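PDB 5JMU: peptidoglycan N-acetylglucosamine deacetylase, which probably removes acetyl groups from N-acetylglucosamine units of peptidoglycan, using a zinc ion held in its NodB-type catalytic domain. Local coordinates for residues I63-E66 and A67-H71; A74-S77 and A78-Y82; S101-K104 and A105-N109; S120-T123 and V124-D127. All blocks are in the same frame, centred on the assembly; numbering follows the deposited sequence. Where two conformers were deposited one is given.

Contact 1: residues I63-E66 and A67-H71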
loop_
_atom_site.group_PDB
_atom_site.type_symbol
_atom_site.label_atom_id
_atom_site.label_comp_id
_atom_site.label_asym_id
_atom_site.label_seq_id
_atom_site.Cartn_x
_atom_site.Cartn_y
_atom_site.Cartn_z
ATOM N N ILE A 63 -0.917 13.287 4.933
ATOM C CA ILE A 63 -0.643 12.939 3.536
ATOM C C ILE A 63 0.397 13.930 2.973
ATOM O O ILE A 63 1.342 13.532 2.277
ATOM C CB ILE A 63 -1.916 12.968 2.713
ATOM C CG1 ILE A 63 -2.828 11.850 3.192
ATOM C CG2 ILE A 63 -1.622 12.890 1.181
ATOM C CD1 ILE A 63 -4.268 11.931 2.585
ATOM N N ALA A 64 0.219 15.215 3.274
ATOM C CA ALA A 64 1.218 16.208 2.891
ATOM C C ALA A 64 2.571 15.875 3.503
ATOM O O ALA A 64 3.582 15.986 2.849
ATOM C CB ALA A 64 0.776 17.639 3.310
ATOM N N GLU A 65 2.585 15.490 4.777
ATOM C CA GLU A 65 3.856 15.165 5.446
ATOM C C GLU A 65 4.529 13.920 4.843
ATOM O O GLU A 65 5.771 13.865 4.740
ATOM C CB GLU A 65 3.618 14.964 6.954
ATOM C CG GLU A 65 4.904 15.009 7.778
ATOM C CD GLU A 65 5.658 16.354 7.732
ATOM O OE1 GLU A 65 5.055 17.415 7.451
ATOM O OE2 GLU A 65 6.882 16.351 7.998
ATOM N N GLU A 66 3.732 12.914 4.484
ATOM C CA GLU A 66 4.302 11.715 3.869
ATOM C C GLU A 66 5.064 12.081 2.593
ATOM O O GLU A 66 6.200 11.642 2.360
ATOM C CB GLU A 66 3.202 10.689 3.560
ATOM C CG GLU A 66 2.669 10.029 4.841
ATOM C CD GLU A 66 1.353 9.283 4.645
ATOM O OE1 GLU A 66 0.793 9.242 3.523
ATOM O OE2 GLU A 66 0.811 8.783 5.678
ATOM N N ALA A 67 4.433 12.891 1.759
ATOM C CA ALA A 67 5.073 13.277 0.507
ATOM C C ALA A 67 6.285 14.171 0.784
ATOM O O ALA A 67 7.339 14.000 0.144
ATOM C CB ALA A 67 4.070 13.978 -0.431
ATOM N N LYS A 68 6.146 15.125 1.715
ATOM C CA LYS A 68 7.239 16.046 1.994
ATOM C C LYS A 68 8.478 15.305 2.429
ATOM O O LYS A 68 9.614 15.741 2.090
ATOM C CB LYS A 68 6.827 17.072 3.080
ATOM C CG LYS A 68 7.907 18.017 3.559
ATOM C CD LYS A 68 7.346 18.962 4.627
ATOM C CE LYS A 68 8.379 20.018 5.022
ATOM N NZ LYS A 68 7.918 20.827 6.206
ATOM N N ARG A 69 8.279 14.208 3.168
ATOM C CA ARG A 69 9.398 13.443 3.715
ATOM C C ARG A 69 9.942 12.406 2.734
ATOM O O ARG A 69 10.870 11.675 3.062
ATOM C CB ARG A 69 8.997 12.778 5.036
ATOM C CG ARG A 69 8.733 13.812 6.122
ATOM C CD ARG A 69 8.558 13.154 7.469
ATOM N NE ARG A 69 8.005 14.069 8.483
ATOM C CZ ARG A 69 8.087 13.878 9.791
ATOM N NH1 ARG A 69 8.767 12.839 10.295
ATOM N NH2 ARG A 69 7.504 14.744 10.591
ATOM N N GLY A 70 9.403 12.376 1.522
ATOM C CA GLY A 70 10.003 11.571 0.482
ATOM C C GLY A 70 9.345 10.211 0.250
ATOM O O GLY A 70 9.836 9.406 -0.556
ATOM N N HIS A 71 8.252 9.953 0.952
ATOM C CA HIS A 71 7.534 8.676 0.756
ATOM C C HIS A 71 6.631 8.730 -0.457
ATOM O O HIS A 71 6.310 9.805 -0.946
ATOM C CB HIS A 71 6.697 8.351 1.991
ATOM C CG HIS A 71 7.520 8.344 3.222
ATOM N ND1 HIS A 71 8.496 7.393 3.433
ATOM C CD2 HIS A 71 7.598 9.214 4.257
ATOM C CE1 HIS A 71 9.145 7.677 4.546
ATOM N NE2 HIS A 71 8.604 8.766 5.078
#
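Glu65, in the last turn of helix 61-68, and Arg69, just past its end, are joined by a salt bridge. Arg69 NE gives a nearly straight bond of 2.6 Å to Glu65 OE2, and Arg69 NH2 adds a weak one of 3.1 Å to the same oxygen. OE2 lies in the guanidinium plane, at its edge, and receives NE on its anti lone pair; the carboxylate plane stands 86° from that of the guanidinium. Glu65 gets there by folding at chi2 (63°), while Arg69 runs extended from CG to NE. Arg69 NH1 holds Asp39 and Asp42 of helix 34-43. With a methionine in its place, the Glu65 carboxylate is likely to lose its mate, and Asp39 and Asp42 their shared cation.

Glu66 takes part mainly through its backbone. Its O accepts a 3.0 Å bond from His71 N, and Gly70 N bonds Ala67 O at 3.0 Å; with Gly70 at positive phi the helix ends in a Schellman motif. His71 CB packs 3.3 Å from Glu66 O, and His71 ND1 is hydrogen-bonded to the backbone N of Ala48. The Glu66 side chain turns away, against Phe50 and Val52 of strand 49-53.

The chemistry thus divides: backbone bonds stop the helix within this beta-alpha-beta unit, while Arg69, set among three carboxylates, probably balances their charge and ties two helices together.

Contact 2: residues A74-S77 and A78-Y82. With ZN (zinc ion), chain C.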
loop_
_atom_site.group_PDB
_atom_site.type_symbol
_atom_site.label_atom_id
_atom_site.label_comp_id
_atom_site.label_asym_id
_atom_site.label_seq_id
_atom_site.Cartn_x
_atom_site.Cartn_y
_atom_site.Cartn_z
ATOM N N ALA A 74 0.079 6.914 -2.397
ATOM C CA ALA A 74 -0.703 6.174 -3.385
ATOM C C ALA A 74 -2.169 6.065 -2.903
ATOM O O ALA A 74 -2.483 6.325 -1.747
ATOM C CB ALA A 74 -0.093 4.794 -3.597
ATOM N N ILE A 75 -3.071 5.674 -3.799
ATOM C CA ILE A 75 -4.486 5.594 -3.442
ATOM C C ILE A 75 -4.889 4.248 -2.900
ATOM O O ILE A 75 -4.496 3.259 -3.483
ATOM C CB ILE A 75 -5.340 5.884 -4.688
ATOM C CG1 ILE A 75 -5.106 7.326 -5.131
ATOM C CG2 ILE A 75 -6.852 5.677 -4.357
ATOM C CD1 ILE A 75 -5.766 7.713 -6.499
ATOM N N HIS A 76 -5.656 4.214 -1.792
ATOM C CA HIS A 76 -6.329 2.976 -1.360
ATOM C C HIS A 76 -7.825 3.159 -1.643
ATOM O O HIS A 76 -8.391 2.522 -2.541
ATOM C CB HIS A 76 -6.016 2.692 0.112
ATOM C CG HIS A 76 -6.356 1.305 0.596
ATOM N ND1 HIS A 76 -6.243 0.171 -0.190
ATOM C CD2 HIS A 76 -6.765 0.892 1.820
ATOM C CE1 HIS A 76 -6.602 -0.886 0.545
ATOM N NE2 HIS A 76 -6.935 -0.475 1.759
ATOM N N SER A 77 -8.433 4.107 -0.949
ATOM C CA SER A 77 -9.851 4.414 -1.179
ATOM C C SER A 77 -10.272 5.590 -0.310
ATOM O O SER A 77 -9.824 5.698 0.815
ATOM C CB SER A 77 -10.721 3.182 -0.839
ATOM O OG SER A 77 -12.091 3.565 -0.787
ATOM N N ALA A 78 -11.104 6.483 -0.823
ATOM C CA ALA A 78 -11.534 7.576 0.043
ATOM C C ALA A 78 -12.390 7.049 1.179
ATOM O O ALA A 78 -12.144 7.368 2.349
ATOM C CB ALA A 78 -12.304 8.677 -0.779
ATOM N N SER A 79 -13.436 6.282 0.849
ATOM C CA SER A 79 -14.352 5.801 1.862
ATOM C C SER A 79 -13.958 4.492 2.528
ATOM O O SER A 79 -14.389 4.244 3.664
ATOM C CB SER A 79 -15.759 5.608 1.279
ATOM O OG SER A 79 -15.741 4.518 0.360
ATOM N N HIS A 80 -13.205 3.677 1.793
ATOM C CA HIS A 80 -12.862 2.321 2.200
ATOM C C HIS A 80 -14.119 1.552 2.601
ATOM O O HIS A 80 -14.102 0.753 3.546
ATOM C CB HIS A 80 -11.851 2.345 3.360
ATOM C CG HIS A 80 -11.052 1.084 3.498
ATOM N ND1 HIS A 80 -11.467 0.018 4.276
ATOM C CD2 HIS A 80 -9.842 0.735 3.001
ATOM C CE1 HIS A 80 -10.556 -0.944 4.232
ATOM N NE2 HIS A 80 -9.557 -0.533 3.468
ATOM N N LYS A 81 -15.219 1.787 1.890
ATOM C CA LYS A 81 -16.435 1.035 2.126
ATOM C C LYS A 81 -16.662 0.094 0.954
ATOM O O LYS A 81 -16.998 0.538 -0.166
ATOM C CB LYS A 81 -17.637 1.962 2.314
ATOM C CG LYS A 81 -17.622 2.745 3.622
ATOM C CD LYS A 81 -18.804 3.696 3.662
ATOM C CE LYS A 81 -18.652 4.739 4.762
ATOM N NZ LYS A 81 -19.482 5.949 4.465
ATOM N N TYR A 82 -16.457 -1.200 1.188
ATOM C CA TYR A 82 -16.556 -2.181 0.104
ATOM C C TYR A 82 -17.938 -2.124 -0.533
ATOM O O TYR A 82 -18.069 -2.243 -1.759
ATOM C CB TYR A 82 -16.272 -3.647 0.609
ATOM C CG TYR A 82 -14.874 -3.855 1.181
ATOM C CD1 TYR A 82 -13.754 -3.829 0.374
ATOM C CD2 TYR A 82 -14.670 -4.067 2.546
ATOM C CE1 TYR A 82 -12.459 -3.991 0.906
ATOM C CE2 TYR A 82 -13.364 -4.230 3.079
ATOM C CZ TYR A 82 -12.264 -4.195 2.250
ATOM O OH TYR A 82 -10.961 -4.324 2.749
HETATM ZN ZN ZN C . -7.609 -1.493 3.468
HETATM O O HOH W 1 -8.438 -3.121 2.295
HETATM O O HOH W 2 -5.883 -2.609 3.568
HETATM O O HOH W 3 -8.163 -2.610 5.173
#
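His76 and His80 reach one zinc ion from the two ends of a short bend, each through NE2: His76 NE2 lies 2.1 Å and His80 NE2 2.2 Å from the metal. Their rings meet obliquely, with planes 52° apart and centroids separated by 4.8 Å, so they neither stack nor form a T-shaped pair. His76 CD2 comes to the edge of the His80 ring, in its plane and 3.3 Å from His80 CD2. The two nitrogens are close because they share the metal. For His76, CG is anti to the backbone N (chi1 -166°), which carries the ring toward the metal; its ND1 is held by Arg115 O, fixing the ring's rotation. Three waters and Asp28 OD1 complete six ligands, and Tyr82 OH is hydrogen-bonded to water 1 at 2.8 Å.

Ser77 sets the bend between the histidines. His80 N donates to Ser77 OG at 2.8 Å, and that hydroxyl also pairs with Asp95, whose carboxylate further takes the backbone N of Ala78 and Ser79. Ser79 OG accepts from Lys81 N in an ST turn that carries the chain onward. The spacing is the His-Ser-x-x-His signature of carbohydrate esterase family 4, where two histidines and an aspartate hold the metal.

The site follows strand 72-77, which pairs with strand 49-53, while the backbone of Ile75 bonds to Ile113 and Arg115. Ile75 packs against helix 89-107, which also supplies Asp95, and helix 82-85 begins directly after the loop.

Contact 3: residues S101-K104 and A105-N109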
loop_
_atom_site.group_PDB
_atom_site.type_symbol
_atom_site.label_atom_id
_atom_site.label_comp_id
_atom_site.label_asym_id
_atom_site.label_seq_id
_atom_site.Cartn_x
_atom_site.Cartn_y
_atom_site.Cartn_z
ATOM N N SER A 101 -8.031 13.477 -5.524
ATOM C CA SER A 101 -8.190 14.921 -5.358
ATOM C C SER A 101 -7.630 15.378 -4.012
ATOM O O SER A 101 -6.986 16.443 -3.939
ATOM C CB SER A 101 -9.639 15.318 -5.493
ATOM O OG SER A 101 -9.906 15.305 -6.882
ATOM N N ILE A 102 -7.867 14.589 -2.965
ATOM C CA ILE A 102 -7.298 14.956 -1.662
ATOM C C ILE A 102 -5.774 14.880 -1.720
ATOM O O ILE A 102 -5.072 15.753 -1.153
ATOM C CB ILE A 102 -7.868 14.065 -0.530
ATOM C CG1 ILE A 102 -9.322 14.481 -0.268
ATOM C CG2 ILE A 102 -7.036 14.217 0.723
ATOM C CD1 ILE A 102 -10.115 13.358 0.483
ATOM N N ILE A 103 -5.260 13.854 -2.397
ATOM C CA ILE A 103 -3.800 13.747 -2.512
ATOM C C ILE A 103 -3.231 14.941 -3.285
ATOM O O ILE A 103 -2.222 15.521 -2.894
ATOM C CB ILE A 103 -3.409 12.430 -3.194
ATOM C CG1 ILE A 103 -3.765 11.288 -2.263
ATOM C CG2 ILE A 103 -1.935 12.380 -3.571
ATOM C CD1 ILE A 103 -3.759 9.870 -2.979
ATOM N N LYS A 104 -3.908 15.376 -4.329
ATOM C CA LYS A 104 -3.472 16.548 -5.081
ATOM C C LYS A 104 -3.489 17.811 -4.227
ATOM O O LYS A 104 -2.536 18.617 -4.241
ATOM C CB LYS A 104 -4.377 16.727 -6.309
ATOM C CG LYS A 104 -4.183 18.042 -7.005
ATOM C CD LYS A 104 -2.854 18.076 -7.726
ATOM C CE LYS A 104 -2.865 19.281 -8.699
ATOM N NZ LYS A 104 -1.534 19.673 -9.241
ATOM N N ALA A 105 -4.605 18.005 -3.495
ATOM C CA ALA A 105 -4.759 19.147 -2.564
ATOM C C ALA A 105 -3.594 19.192 -1.573
ATOM O O ALA A 105 -2.976 20.237 -1.325
ATOM C CB ALA A 105 -6.097 19.022 -1.807
ATOM N N GLN A 106 -3.281 18.024 -1.019
ATOM C CA GLN A 106 -2.292 17.943 0.059
ATOM C C GLN A 106 -0.838 18.003 -0.431
ATOM O O GLN A 106 -0.006 18.622 0.213
ATOM C CB GLN A 106 -2.495 16.626 0.838
ATOM C CG GLN A 106 -3.742 16.620 1.764
ATOM C CD GLN A 106 -3.599 17.521 2.992
ATOM O OE1 GLN A 106 -2.492 17.895 3.395
ATOM N NE2 GLN A 106 -4.743 17.911 3.592
ATOM N N THR A 107 -0.553 17.371 -1.577
ATOM C CA THR A 107 0.827 17.161 -2.017
ATOM C C THR A 107 1.184 17.969 -3.243
ATOM O O THR A 107 2.370 18.113 -3.558
ATOM C CB THR A 107 1.131 15.699 -2.367
ATOM O OG1 THR A 107 0.475 15.315 -3.594
ATOM C CG2 THR A 107 0.689 14.778 -1.232
ATOM N N GLY A 108 0.179 18.452 -3.968
ATOM C CA GLY A 108 0.448 19.160 -5.209
ATOM C C GLY A 108 0.484 18.264 -6.431
ATOM O O GLY A 108 0.500 18.762 -7.563
ATOM N N ASN A 109 0.470 16.952 -6.218
ATOM C CA ASN A 109 0.583 16.005 -7.322
ATOM C C ASN A 109 -0.543 14.979 -7.315
ATOM O O ASN A 109 -1.042 14.627 -6.273
ATOM C CB ASN A 109 1.907 15.249 -7.239
ATOM C CG ASN A 109 3.094 16.166 -7.309
ATOM O OD1 ASN A 109 3.250 16.909 -8.264
ATOM N ND2 ASN A 109 3.934 16.119 -6.293
#
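The peptide carbonyl of Ile103 is gripped twice by Thr107, from two directions. Thr107 N lies nearly along the C=O axis at 2.8 Å from Ile103 O, whereas Thr107 OG1 comes in above the carbonyl plane, 47° out of it, also at 2.8 Å from Ile103 O. A similar approach over a peptide group is made by Lys104 NZ, which stands above the plane of the Gly108 carbonyl with Gly108 O 2.8 Å away; Lys104 was modelled in two conformers, so this bond is doubtful as a constant feature.

Thr107 OG1 can reach back because it sits between its own backbone N and carbonyl carbon (chi1 71°). The same oxygen accepts from Asn109 N at 3.1 Å, an ST turn that steers the chain as helix 89-107 ends. Gly108 has positive phi, and its N bonds Lys104 O at 2.7 Å. Beyond it the chain folds back over the last turn: Asn109 O makes a CH...O contact of 3.3 Å with Lys104 CA and also lies near the CG2 methyl of Ile103. The Ile103 and Thr107 side chains lie side by side, pointing the same way.

On another side of the helix Gln106 CG rests against Ile102 CG2, 4.2 Å apart, and bends at chi2 to offer NE2 to Gln60. Ile103 turns inward instead, onto Val73 and Ile75 of strand 72-77.

Chemically, the end of the helix is secured by a hydroxyl acting as both donor and acceptor: Thr107 OG1 gives to a carbonyl one turn back and takes the amide two residues ahead, tying the last turn to the departing chain.

Contact 4: residues S120-T123 and V124-D127; sequences SSNT and VSKD
In the loop between strand 113-114 and helix 132-142, Asn122 and Ser125 pin together a tight turn of the NodB domain. Asn122 OD1 receives two donors: Ser125 N at 3.0 Å, close to the line of the amide C=O bond, and Ser125 OG at 2.7 Å, tilted 24° from the amide plane. The Asn122 torsion (chi1 78°) places CG between backbone N and carbonyl carbon, aiming OD1 forward along the chain. Its ND2 bonds Gly119 O, so both ends of the amide are held and its rotation is fixed. Without the amide, as with an alanine here, Ser125 would probably lose the acceptor of both its N and its OG, and Gly119 O this donor, so that the turn could shift.

One residue further on, Lys126 N donates to Thr123 O at 2.8 Å, arriving well above the carbonyl plane. The Lys126 chain lies alongside Thr123, its CE 3.7 Å from the CG2 methyl. Ser125 OG is also bonded by ND2 of the C-terminal residue, Asn226, while Met133 of helix 132-142 packs on Asn122 and Ser125.

Since Asp127 N also bonds Val124 O, residues 123-127 make consecutive i to i+3 bonds, as in a short 3-10-like turn, fastened at its start by the Asn122 side chain.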
loop_
_atom_site.group_PDB
_atom_site.type_symbol
_atom_site.label_atom_id
_atom_site.label_comp_id
_atom_site.label_asym_id
_atom_site.label_seq_id
_atom_site.Cartn_x
_atom_site.Cartn_y
_atom_site.Cartn_z
ATOM N N SER A 120 -6.270 -6.866 -5.413
ATOM C CA SER A 120 -6.958 -7.109 -6.692
ATOM C C SER A 120 -7.600 -8.498 -6.714
ATOM O O SER A 120 -8.475 -8.772 -7.557
ATOM C CB SER A 120 -5.972 -6.965 -7.874
ATOM O OG SER A 120 -5.024 -8.030 -7.913
ATOM N N SER A 121 -7.152 -9.333 -5.779
ATOM C CA SER A 121 -7.599 -10.726 -5.610
ATOM C C SER A 121 -8.857 -10.896 -4.774
ATOM O O SER A 121 -9.323 -12.050 -4.577
ATOM C CB SER A 121 -6.452 -11.517 -4.957
ATOM O OG SER A 121 -6.021 -10.806 -3.778
ATOM N N ASN A 122 -9.412 -9.793 -4.274
ATOM C CA ASN A 122 -10.532 -9.910 -3.322
ATOM C C ASN A 122 -11.745 -10.577 -3.940
ATOM O O ASN A 122 -11.983 -10.447 -5.130
ATOM C CB ASN A 122 -10.955 -8.538 -2.763
ATOM C CG ASN A 122 -11.801 -7.734 -3.741
ATOM O OD1 ASN A 122 -12.994 -7.991 -3.890
ATOM N ND2 ASN A 122 -11.195 -6.760 -4.399
ATOM N N THR A 123 -12.532 -11.283 -3.111
ATOM C CA THR A 123 -13.818 -11.795 -3.591
ATOM C C THR A 123 -14.996 -11.127 -2.916
ATOM O O THR A 123 -16.143 -11.369 -3.323
ATOM C CB THR A 123 -13.964 -13.307 -3.395
ATOM O OG1 THR A 123 -13.814 -13.644 -2.016
ATOM C CG2 THR A 123 -12.944 -14.019 -4.234
ATOM N N VAL A 124 -14.745 -10.272 -1.909
ATOM C CA VAL A 124 -15.875 -9.571 -1.308
ATOM C C VAL A 124 -16.648 -8.742 -2.366
ATOM O O VAL A 124 -17.869 -8.594 -2.279
ATOM C CB VAL A 124 -15.448 -8.653 -0.129
ATOM C CG1 VAL A 124 -14.467 -7.569 -0.530
ATOM C CG2 VAL A 124 -16.710 -8.128 0.643
ATOM N N SER A 125 -15.916 -8.235 -3.369
ATOM C CA SER A 125 -16.570 -7.475 -4.418
ATOM C C SER A 125 -17.604 -8.332 -5.162
ATOM O O SER A 125 -18.510 -7.734 -5.751
ATOM C CB SER A 125 -15.545 -6.920 -5.409
ATOM O OG SER A 125 -14.769 -7.992 -5.946
ATOM N N LYS A 126 -17.538 -9.679 -5.091
ATOM C CA LYS A 126 -18.586 -10.506 -5.739
ATOM C C LYS A 126 -19.954 -10.264 -5.134
ATOM O O LYS A 126 -20.965 -10.458 -5.785
ATOM C CB LYS A 126 -18.321 -12.007 -5.621
ATOM C CG LYS A 126 -17.150 -12.551 -6.361
ATOM C CD LYS A 126 -17.012 -14.066 -6.092
ATOM C CE LYS A 126 -15.679 -14.624 -6.588
ATOM N NZ LYS A 126 -15.464 -16.039 -6.089
ATOM N N ASP A 127 -19.980 -9.902 -3.864
ATOM C CA ASP A 127 -21.248 -9.664 -3.181
ATOM C C ASP A 127 -21.927 -8.387 -3.646
ATOM O O ASP A 127 -23.109 -8.184 -3.343
ATOM C CB ASP A 127 -21.019 -9.595 -1.688
ATOM C CG ASP A 127 -20.725 -10.960 -1.117
ATOM O OD1 ASP A 127 -21.214 -11.948 -1.700
ATOM O OD2 ASP A 127 -20.055 -11.023 -0.081
#

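Contacts 1 and 3 end neighbouring helices, 61-68 and 89-107, and touch directly: Ala64 and Ala67 of the first pack on Gln106 and Thr107 of the second. Both stop at a glycine with positive phi, but contact 1 is partly buried and adds a charged pair, whereas contact 3 lies at the surface and relies on a hydroxyl. Contact 2, also partly buried, holds the zinc; it meets contact 3 through Ile75 against Ile103. Contact 4, partly buried, belongs to a loop and touches contact 2 where Val124 meets Tyr82. It stands about 31 Å from contact 1, centre to centre, across the chain's middle. Of the four, contact 2 alone supplies metal ligands, while neutral side-chain hydrogen bonds shape contact 4.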